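Phosphate ABC transporter, phosphate-binding protein (Clostridium perfringens, PDB 4Q8R) probably captures inorganic phosphate with high affinity outside the cell membrane and hands it to an ABC-type importer. Local coordinates at residues A[139-143]-A[144-148]; A[177-180]-A[181-184]. All blocks are in the same frame, centred on the assembly; numbering follows the deposited sequence.

Contact 1: A[139-143]-A[144-148]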
# COMPACT_ATOMS: atom_id res chain seq x y z
N VAL A 139 5.05 1.51 -12.80
CA VAL A 139 4.68 2.54 -13.82
C VAL A 139 5.90 2.91 -14.65
O VAL A 139 5.79 3.12 -15.85
CB VAL A 139 3.99 3.73 -13.15
CG1 VAL A 139 3.74 4.89 -14.14
CG2 VAL A 139 2.68 3.25 -12.50
N GLY A 140 7.06 2.97 -14.00
CA GLY A 140 8.30 3.12 -14.72
C GLY A 140 8.91 4.50 -14.75
O GLY A 140 9.35 4.97 -15.80
N PHE A 141 8.87 5.16 -13.63
CA PHE A 141 9.53 6.46 -13.46
C PHE A 141 10.27 6.52 -12.15
O PHE A 141 9.93 5.84 -11.20
CB PHE A 141 8.57 7.69 -13.68
CG PHE A 141 7.54 7.87 -12.64
CD1 PHE A 141 6.33 7.05 -12.64
CD2 PHE A 141 7.68 8.78 -11.63
CE1 PHE A 141 5.38 7.20 -11.68
CE2 PHE A 141 6.72 8.92 -10.64
CZ PHE A 141 5.53 8.13 -10.68
N LYS A 142 11.27 7.39 -12.13
CA LYS A 142 12.08 7.67 -10.97
C LYS A 142 11.54 8.84 -10.18
O LYS A 142 10.84 9.68 -10.71
CB LYS A 142 13.55 7.88 -11.42
CG LYS A 142 14.18 6.60 -12.01
CD LYS A 142 13.85 5.35 -11.17
CE LYS A 142 14.74 4.11 -11.38
NZ LYS A 142 14.40 3.39 -12.63
N ALA A 143 11.90 8.91 -8.91
CA ALA A 143 11.52 10.01 -8.06
C ALA A 143 11.90 11.32 -8.73
O ALA A 143 11.11 12.28 -8.70
CB ALA A 143 12.18 9.85 -6.68
N GLU A 144 13.04 11.35 -9.43
CA GLU A 144 13.55 12.57 -10.14
C GLU A 144 12.61 13.05 -11.17
O GLU A 144 12.56 14.24 -11.44
CB GLU A 144 14.93 12.33 -10.79
CG GLU A 144 16.03 12.17 -9.77
CD GLU A 144 16.19 10.79 -9.03
OE1 GLU A 144 15.34 9.76 -9.03
OE2 GLU A 144 17.26 10.82 -8.38
N GLU A 145 11.81 12.12 -11.70
CA GLU A 145 10.88 12.40 -12.76
C GLU A 145 9.47 12.78 -12.34
O GLU A 145 8.65 13.18 -13.19
CB GLU A 145 10.85 11.24 -13.71
CG GLU A 145 12.20 10.93 -14.33
CD GLU A 145 12.14 9.69 -15.19
OE1 GLU A 145 11.88 8.63 -14.67
OE2 GLU A 145 12.35 9.76 -16.40
N LEU A 146 9.14 12.61 -11.08
CA LEU A 146 7.82 12.97 -10.61
C LEU A 146 7.58 14.48 -10.86
O LEU A 146 8.43 15.33 -10.51
CB LEU A 146 7.69 12.70 -9.16
CG LEU A 146 6.44 13.10 -8.43
CD1 LEU A 146 5.26 12.33 -8.99
CD2 LEU A 146 6.61 12.84 -6.95
N THR A 147 6.45 14.83 -11.46
CA THR A 147 6.14 16.22 -11.65
C THR A 147 6.24 17.10 -10.41
O THR A 147 5.77 16.72 -9.31
CB THR A 147 4.74 16.47 -12.31
OG1 THR A 147 4.53 17.88 -12.40
CG2 THR A 147 3.61 15.81 -11.52
N VAL A 148 6.85 18.28 -10.63
CA VAL A 148 7.03 19.23 -9.56
C VAL A 148 5.69 19.75 -9.10
O VAL A 148 5.56 20.33 -7.99
CB VAL A 148 8.01 20.45 -9.98
CG1 VAL A 148 9.31 19.93 -10.59
CG2 VAL A 148 7.34 21.35 -10.96
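Glu145 folds its side chain back onto the start of its own 3-10 turn, where OE1 takes the backbone N-H of Lys142. The bond is nearly straight, with Glu145 OE1 2.9 Å from Lys142 N and an N-H...O angle of 174°. It uses the anti lone pair, the one turned away from OE2. With CG of Glu145 beside its backbone N (chi1 -59°) and the chain extended beyond CG, the carboxylate is carried back to Lys142 N, three residues earlier. The same oxygen rests close to Phe141, 3.4 Å from its CA.

Glu145 N donates to Lys142 O at 2.8 Å, and the side-chain and backbone bonds thus link the same two residues in opposite directions. Their side chains lie side by side, pointing the same way, but the opposite charges do not touch, Lys142 NZ being 6.2 Å from Glu145 OE1. Leu146 N continues the turn onto Ala143 O at 3.1 Å. Glu144, bent at its second torsion, instead curls its OE1 alongside Lys142 CB, 3.5 Å away.

A separate apolar contact lies beside this polar one. Phe141 CG sits between its backbone N and carbonyl carbon (chi1 69°), and the ring is brought to Leu146, whose CD1 meets CE2 of Phe141 at 4.1 Å in an oblique approach. Tyr103 of helix 96-103 touches both side chains, while Arg132 of helix 130-139 packs against Leu146.

Gly140, with positive phi, is the first residue after helix 130-139 to leave helical angles. The chemistry implies a division of labour: Glu145 satisfies an amide that the first turn would otherwise not bond internally, at an exposed site where its carboxylate probably remains ionised, while Phe141 and Leu146 fasten the loop to the neighbouring helices.

Contact 2: A[177-180]-A[181-184]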
# COMPACT_ATOMS: atom_id res chain seq x y z
N TYR A 177 -8.03 0.24 0.91
CA TYR A 177 -8.67 1.52 1.20
C TYR A 177 -9.72 1.91 0.18
O TYR A 177 -10.37 2.94 0.34
CB TYR A 177 -7.64 2.65 1.22
CG TYR A 177 -6.77 2.66 2.47
CD1 TYR A 177 -5.76 1.71 2.68
CD2 TYR A 177 -6.98 3.63 3.45
CE1 TYR A 177 -4.96 1.76 3.82
CE2 TYR A 177 -6.22 3.66 4.59
CZ TYR A 177 -5.22 2.74 4.79
OH TYR A 177 -4.46 2.93 5.93
N VAL A 178 -9.88 1.13 -0.88
CA VAL A 178 -10.83 1.53 -1.96
C VAL A 178 -12.26 1.22 -1.49
O VAL A 178 -12.50 0.19 -0.92
CB VAL A 178 -10.54 0.83 -3.28
CG1 VAL A 178 -11.61 1.18 -4.32
CG2 VAL A 178 -9.15 1.23 -3.81
N ASP A 179 -13.17 2.17 -1.65
CA ASP A 179 -14.55 1.93 -1.39
C ASP A 179 -15.32 2.77 -2.35
O ASP A 179 -14.74 3.31 -3.28
CB ASP A 179 -14.94 2.26 0.07
CG ASP A 179 -14.62 3.70 0.46
OD1 ASP A 179 -14.54 4.56 -0.44
OD2 ASP A 179 -14.46 3.97 1.65
N ASP A 180 -16.66 2.77 -2.17
CA ASP A 180 -17.55 3.50 -3.08
C ASP A 180 -17.40 5.00 -3.15
O ASP A 180 -18.04 5.61 -3.97
CB ASP A 180 -19.01 3.21 -2.78
CG ASP A 180 -19.35 1.74 -2.91
OD1 ASP A 180 -18.61 1.00 -3.60
OD2 ASP A 180 -20.34 1.33 -2.31
N SER A 181 -16.56 5.59 -2.32
CA SER A 181 -16.40 7.03 -2.26
C SER A 181 -15.43 7.56 -3.32
O SER A 181 -15.37 8.75 -3.51
CB SER A 181 -15.91 7.47 -0.87
OG SER A 181 -14.55 7.15 -0.66
N VAL A 182 -14.68 6.66 -3.94
CA VAL A 182 -13.67 6.96 -4.96
C VAL A 182 -13.80 5.92 -6.07
O VAL A 182 -14.53 4.93 -5.93
CB VAL A 182 -12.23 6.99 -4.38
CG1 VAL A 182 -12.05 8.12 -3.37
CG2 VAL A 182 -11.83 5.67 -3.78
N SER A 183 -13.18 6.18 -7.22
CA SER A 183 -13.21 5.28 -8.37
C SER A 183 -11.83 4.75 -8.72
O SER A 183 -10.93 5.55 -9.04
CB SER A 183 -13.79 6.01 -9.58
OG SER A 183 -15.15 6.29 -9.33
N ALA A 184 -11.64 3.45 -8.69
CA ALA A 184 -10.38 2.87 -9.16
C ALA A 184 -10.48 2.68 -10.67
O ALA A 184 -11.43 2.08 -11.14
CB ALA A 184 -10.11 1.54 -8.50
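The chain reverses through a type I beta turn from Asp179 to Val182, closed by a weak but nearly straight bond from Val182 N to Asp179 O, 3.4 Å long.

The side chain of Asp179 adds two further bonds to that turn. Its OD1 accepts Ser181 N at 2.9 Å, which makes an Asx turn, and also Ser181 OG at 2.6 Å. The two donors approach differently: the hydroxyl comes in on the syn lone pair, whereas the amide lies above the carboxylate plane, 43° out of it. Asp179 CG and Ser181 OG each lie between their own backbone N and carbonyl carbon (chi1 58° and 74°), and these torsions turn the two groups toward each other until OG reaches OD1.

Alongside, Val178 CG1 comes loosely to Ala184 CB, 4.5 Å away, and both side chains rest on Ala82 of strand 71-86. Val182 CG2 lies 3.8 Å from Asp179 O.

Helix 156-164 completes the polar network: Lys160 forms a salt bridge with Asp179 OD2, and Gln164 NE2 bonds Ser181 OG. A bound zinc ion lies about 6 Å from the Asp179 side chain. With OD1 held by two donors and OD2 by a lysine, the carboxylate is fixed in rotation and probably stays ionised, tying the entry into strand 182-187 to the helix beside it.

Contact 1 closes before contact 2 opens; their centres are about 25 Å apart and their nearest atoms about 13 Å, with no touch between them. Both are surface turns that join regular elements within the same PBP-type fold: residues 139-148 lead from helix 130-139 toward strand 151-153, and residues 177-184 lead from strand 169-174 into strand 182-187. The mixed sheet connects them indirectly. Strand 121-125, touched by contact 1, runs parallel to both 151-153 and 169-174, and the latter pairs with strand 71-86, on which contact 2 packs. Each turn holds a connection between regular elements, but differently: Glu145 accepts an amide three residues before it, Asp179 one two residues after.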